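Local atomic coordinates of gliding motility protein MglB (Myxococcus xanthus, PDB entry 6IZW), a protein that probably acts as a roadblock-family adaptor protein and guanine-nucleotide exchange factor in the machinery of gliding motility. Residues Gly61-Met66 / Met92-Ser97; Ser57-Asn62 / Val100-Phe105. The protein carries 1 engineered substitution. One frame throughout, in Å; residues are numbered along the deposited sequence.

Interactions 1 and 2 are successive patches of one interface: helix 52-72 lies over the antiparallel sheet, with Gly61 and Asn62 common to both. Each is buried and free of hydrogen bonds between its segments, but the chemistry shifts along the helix. At Ser57-Asn62 / Val100-Phe105, its centre about 6 Å from the centre of the chain, a threonine methyl meets two valines of the sheet's middle strand. Gly61-Met66 / Met92-Ser97, on the neighbouring strand, has its centre about 9 Å from it; there Ile94 is partly exposed and an amide joins the apolar groups. The two contact centres are about 8 Å apart, and Thr93 O and Leu101 N, 2.9 Å apart, probably join the two strands by a hydrogen bond.

Interaction 1 (Gly61-Met66 / Met92-Ser97); sequences GNVAAM and MTIVGS
Asn62 ND2, on the helix, meets the end of Met92, which is present as selenomethionine: the methyl CE lies 3.4 Å from ND2, and the selenium SE is 4.0 Å from the same nitrogen. This is packing, for ND2 has a polar partner outside the contact, OE1 of Gln81 on the adjoining strand 80-83, reached by a weak hydrogen bond. With CG anti to the backbone N (chi1 169°), Asn62 places its amide beside the end of Met92, and the two side chains meet at a slant. Met92 is extended from CA to SE (chi2 171°) and then bends at chi3, which carries CE to the helix. There CE of Met92 also touches Val63, 3.8 Å from its CG2, the two side chains passing in opposite directions. The other branch of Val63 serves a second partner: its CG1 lies 4.4 Å from CD1 of Ile94, a looser contact. Val63 is thus a forked side chain with one methyl for each of two residues spaced two apart on the same face of strand 88-94. Thr93, between them, points away and binds Pro79 O through OG1, while its side chain packs on Ile118 of helix 111-130. Met66 of the second subunit also packs on Asn62. The axes of the short helix and strand segments come within 10.9 Å at an angle of 59°, a helix lying slantwise over an antiparallel sheet, as expected of the Roadblock/LC7 fold.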
loop_
_atom_site.group_PDB
_atom_site.type_symbol
_atom_site.label_atom_id
_atom_site.label_comp_id
_atom_site.label_asym_id
_atom_site.label_seq_id
_atom_site.Cartn_x
_atom_site.Cartn_y
_atom_site.Cartn_z
ATOM N N GLY B 61 -0.633 2.587 2.657
ATOM C CA GLY B 61 0.401 2.282 1.682
ATOM C C GLY B 61 1.488 3.342 1.664
ATOM O O GLY B 61 2.682 3.029 1.697
ATOM N N ASN B 62 1.082 4.611 1.628
ATOM C CA ASN B 62 2.042 5.707 1.695
ATOM C C ASN B 62 2.917 5.597 2.944
ATOM O O ASN B 62 4.151 5.578 2.849
ATOM C CB ASN B 62 1.294 7.041 1.655
ATOM C CG ASN B 62 2.180 8.228 1.975
ATOM O OD1 ASN B 62 3.401 8.148 1.908
ATOM N ND2 ASN B 62 1.564 9.340 2.332
ATOM N N VAL B 63 2.294 5.489 4.120
ATOM C CA VAL B 63 3.054 5.461 5.369
ATOM C C VAL B 63 3.992 4.266 5.398
ATOM O O VAL B 63 5.135 4.374 5.857
ATOM C CB VAL B 63 2.102 5.461 6.583
ATOM C CG1 VAL B 63 2.824 4.955 7.845
ATOM C CG2 VAL B 63 1.518 6.855 6.793
ATOM N N ALA B 64 3.537 3.111 4.896
ATOM C CA ALA B 64 4.402 1.933 4.877
ATOM C C ALA B 64 5.588 2.119 3.933
ATOM O O ALA B 64 6.685 1.608 4.201
ATOM C CB ALA B 64 3.598 0.694 4.487
ATOM N N ALA B 65 5.385 2.814 2.806
ATOM C CA ALA B 65 6.505 3.051 1.898
ATOM C C ALA B 65 7.504 4.022 2.517
ATOM O O ALA B 65 8.719 3.826 2.405
ATOM C CB ALA B 65 6.007 3.569 0.545
HETATM N N MSE B 66 7.015 5.059 3.184
HETATM C CA MSE B 66 7.890 5.966 3.920
HETATM C C MSE B 66 8.585 5.239 5.045
HETATM O O MSE B 66 9.748 5.517 5.332
HETATM C CB MSE B 66 7.119 7.154 4.479
HETATM C CG MSE B 66 6.803 8.203 3.428
HETATM SE SE MSE B 66 8.344 8.626 2.279
HETATM C CE MSE B 66 9.638 9.077 3.669
HETATM N N MSE B 92 -0.726 14.131 8.354
HETATM C CA MSE B 92 -0.950 12.846 9.029
HETATM C C MSE B 92 0.127 12.595 10.078
HETATM O O MSE B 92 1.249 13.056 9.913
HETATM C CB MSE B 92 -0.926 11.693 8.025
HETATM C CG MSE B 92 -1.142 12.114 6.588
HETATM SE SE MSE B 92 -0.817 10.669 5.302
HETATM C CE MSE B 92 1.072 10.442 5.469
ATOM N N THR B 93 -0.181 11.837 11.130
ATOM C CA THR B 93 0.827 11.507 12.130
ATOM C C THR B 93 0.577 10.111 12.695
ATOM O O THR B 93 -0.576 9.691 12.863
ATOM C CB THR B 93 0.859 12.536 13.274
ATOM O OG1 THR B 93 1.605 12.008 14.383
ATOM C CG2 THR B 93 -0.549 12.884 13.734
ATOM N N ILE B 94 1.669 9.411 12.989
ATOM C CA ILE B 94 1.606 8.079 13.579
ATOM C C ILE B 94 1.246 8.212 15.056
ATOM O O ILE B 94 1.915 8.926 15.810
ATOM C CB ILE B 94 2.933 7.326 13.390
ATOM C CG1 ILE B 94 3.085 6.870 11.933
ATOM C CG2 ILE B 94 2.992 6.103 14.283
ATOM C CD1 ILE B 94 3.771 7.870 11.030
ATOM N N VAL B 95 0.172 7.531 15.467
ATOM C CA VAL B 95 -0.324 7.548 16.838
ATOM C C VAL B 95 -0.141 6.157 17.426
ATOM O O VAL B 95 -1.002 5.285 17.266
ATOM C CB VAL B 95 -1.803 7.984 16.901
ATOM C CG1 VAL B 95 -2.295 8.012 18.338
ATOM C CG2 VAL B 95 -2.005 9.333 16.229
ATOM N N GLY B 96 0.981 5.932 18.098
ATOM C CA GLY B 96 1.246 4.638 18.692
ATOM C C GLY B 96 2.060 3.756 17.777
ATOM O O GLY B 96 2.834 4.253 16.957
ATOM N N SER B 97 1.887 2.445 17.888
ATOM C CA SER B 97 2.680 1.523 17.091
ATOM C C SER B 97 1.941 0.949 15.881
ATOM O O SER B 97 2.585 0.326 15.032
ATOM C CB SER B 97 3.194 0.379 17.976
ATOM O OG SER B 97 3.544 -0.758 17.207
#

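Interaction 2 (Ser57-Asn62 / Val100-Phe105); sequences SLTAGN and VLVVIF
Thr59 and Val102 bring their methyl groups together tip to tip, CG2 of the threonine standing 3.7 Å from CG2 of the valine. The same threonine methyl reaches Val100 as well, at 4.1 Å from its CG1, although here the side chains slip past each other in opposite directions. One methyl of the helix therefore meets two valines that lie on the same face of the strand, and it uses a different branch of each: the CG2 of Val102 beside its backbone N, the CG1 of Val100 beside its carbonyl carbon. These apolar contacts make up the interface, which buries 98 Å² in all, and no hydrogen bond crosses it.

The polar end of Thr59 is turned to its own helix. Its chi1 of -71° sets OG1 beside the backbone N, where the hydroxyl bonds to Leu55 O one turn earlier, and sets CG2 anti to that nitrogen, facing the sheet. The hydroxyl donates to a carbonyl of its own helix, and the methyl is left to meet the strand.

Main-chain bonds keep each partner in shape. In the helix, Gly61 N binds Ser57 O at 3.1 Å and Asn62 N binds Leu58 O at 2.7 Å. The strand is bonded along both edges, Val102 pairing with Phe32 and Val103 with Tyr91.

Strand 99-106 thus runs between strands 28-35 and 88-94, and Val102 also packs on Phe32, Leu90 and Met92. On the opposite face of the sheet, Leu101 and Val103 meet helix 111-130, while Thr59 on helix 52-72 additionally touches Leu69 of the second subunit.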
loop_
_atom_site.group_PDB
_atom_site.type_symbol
_atom_site.label_atom_id
_atom_site.label_comp_id
_atom_site.label_asym_id
_atom_site.label_seq_id
_atom_site.Cartn_x
_atom_site.Cartn_y
_atom_site.Cartn_z
ATOM N N SER B 57 -6.652 3.150 2.508
ATOM C CA SER B 57 -5.774 2.151 1.905
ATOM C C SER B 57 -4.537 2.804 1.294
ATOM O O SER B 57 -3.425 2.289 1.427
ATOM C CB SER B 57 -6.551 1.357 0.847
ATOM O OG SER B 57 -5.765 0.315 0.311
ATOM N N LEU B 58 -4.730 3.935 0.616
ATOM C CA LEU B 58 -3.614 4.703 0.090
ATOM C C LEU B 58 -2.768 5.278 1.219
ATOM O O LEU B 58 -1.532 5.300 1.135
ATOM C CB LEU B 58 -4.147 5.815 -0.805
ATOM C CG LEU B 58 -4.907 5.356 -2.039
ATOM C CD1 LEU B 58 -5.770 6.496 -2.563
ATOM C CD2 LEU B 58 -3.927 4.873 -3.118
ATOM N N THR B 59 -3.421 5.725 2.292
ATOM C CA THR B 59 -2.691 6.285 3.416
ATOM C C THR B 59 -1.754 5.252 4.006
ATOM O O THR B 59 -0.561 5.513 4.185
ATOM C CB THR B 59 -3.671 6.805 4.471
ATOM O OG1 THR B 59 -4.316 7.988 3.976
ATOM C CG2 THR B 59 -2.951 7.122 5.776
ATOM N N ALA B 60 -2.268 4.058 4.296
ATOM C CA ALA B 60 -1.417 3.056 4.920
ATOM C C ALA B 60 -0.345 2.575 3.961
ATOM O O ALA B 60 0.744 2.181 4.396
ATOM C CB ALA B 60 -2.254 1.884 5.425
ATOM N N GLY B 61 -0.633 2.587 2.657
ATOM C CA GLY B 61 0.401 2.282 1.682
ATOM C C GLY B 61 1.488 3.342 1.664
ATOM O O GLY B 61 2.682 3.029 1.697
ATOM N N ASN B 62 1.082 4.611 1.628
ATOM C CA ASN B 62 2.042 5.707 1.695
ATOM C C ASN B 62 2.917 5.597 2.944
ATOM O O ASN B 62 4.151 5.578 2.849
ATOM C CB ASN B 62 1.294 7.041 1.655
ATOM C CG ASN B 62 2.180 8.228 1.975
ATOM O OD1 ASN B 62 3.401 8.148 1.908
ATOM N ND2 ASN B 62 1.564 9.340 2.332
ATOM N N VAL B 100 -2.580 5.487 12.565
ATOM C CA VAL B 100 -2.219 6.684 11.819
ATOM C C VAL B 100 -3.425 7.607 11.840
ATOM O O VAL B 100 -4.518 7.202 11.430
ATOM C CB VAL B 100 -1.827 6.377 10.359
ATOM C CG1 VAL B 100 -1.603 7.664 9.573
ATOM C CG2 VAL B 100 -0.609 5.478 10.294
ATOM N N LEU B 101 -3.242 8.844 12.303
ATOM C CA LEU B 101 -4.323 9.820 12.247
ATOM C C LEU B 101 -4.079 10.760 11.082
ATOM O O LEU B 101 -2.948 11.172 10.832
ATOM C CB LEU B 101 -4.458 10.619 13.546
ATOM C CG LEU B 101 -5.883 11.109 13.875
ATOM C CD1 LEU B 101 -5.923 11.611 15.300
ATOM C CD2 LEU B 101 -6.432 12.188 12.930
ATOM N N VAL B 102 -5.145 11.080 10.366
ATOM C CA VAL B 102 -5.070 11.866 9.147
ATOM C C VAL B 102 -6.068 13.006 9.250
ATOM O O VAL B 102 -7.210 12.817 9.692
ATOM C CB VAL B 102 -5.357 11.016 7.891
ATOM C CG1 VAL B 102 -5.454 11.909 6.668
ATOM C CG2 VAL B 102 -4.297 9.949 7.704
ATOM N N VAL B 103 -5.626 14.194 8.853
ATOM C CA VAL B 103 -6.454 15.387 8.791
ATOM C C VAL B 103 -6.180 16.058 7.457
ATOM O O VAL B 103 -5.024 16.370 7.146
ATOM C CB VAL B 103 -6.152 16.355 9.950
ATOM C CG1 VAL B 103 -7.269 17.378 10.088
ATOM C CG2 VAL B 103 -5.957 15.594 11.252
ATOM N N ILE B 104 -7.224 16.266 6.662
ATOM C CA ILE B 104 -7.119 17.154 5.516
ATOM C C ILE B 104 -8.090 18.301 5.744
ATOM O O ILE B 104 -9.171 18.114 6.313
ATOM C CB ILE B 104 -7.357 16.454 4.157
ATOM C CG1 ILE B 104 -8.750 15.839 4.046
ATOM C CG2 ILE B 104 -6.298 15.372 3.917
ATOM C CD1 ILE B 104 -8.817 14.778 2.992
ATOM N N PHE B 105 -7.667 19.498 5.352
ATOM C CA PHE B 105 -8.362 20.715 5.731
ATOM C C PHE B 105 -8.260 21.721 4.599
ATOM O O PHE B 105 -7.407 21.609 3.714
ATOM C CB PHE B 105 -7.784 21.312 7.023
ATOM C CG PHE B 105 -6.279 21.371 7.047
ATOM C CD1 PHE B 105 -5.598 22.383 6.389
ATOM C CD2 PHE B 105 -5.543 20.408 7.726
ATOM C CE1 PHE B 105 -4.218 22.435 6.405
ATOM C CE2 PHE B 105 -4.160 20.458 7.748
ATOM C CZ PHE B 105 -3.498 21.472 7.087
#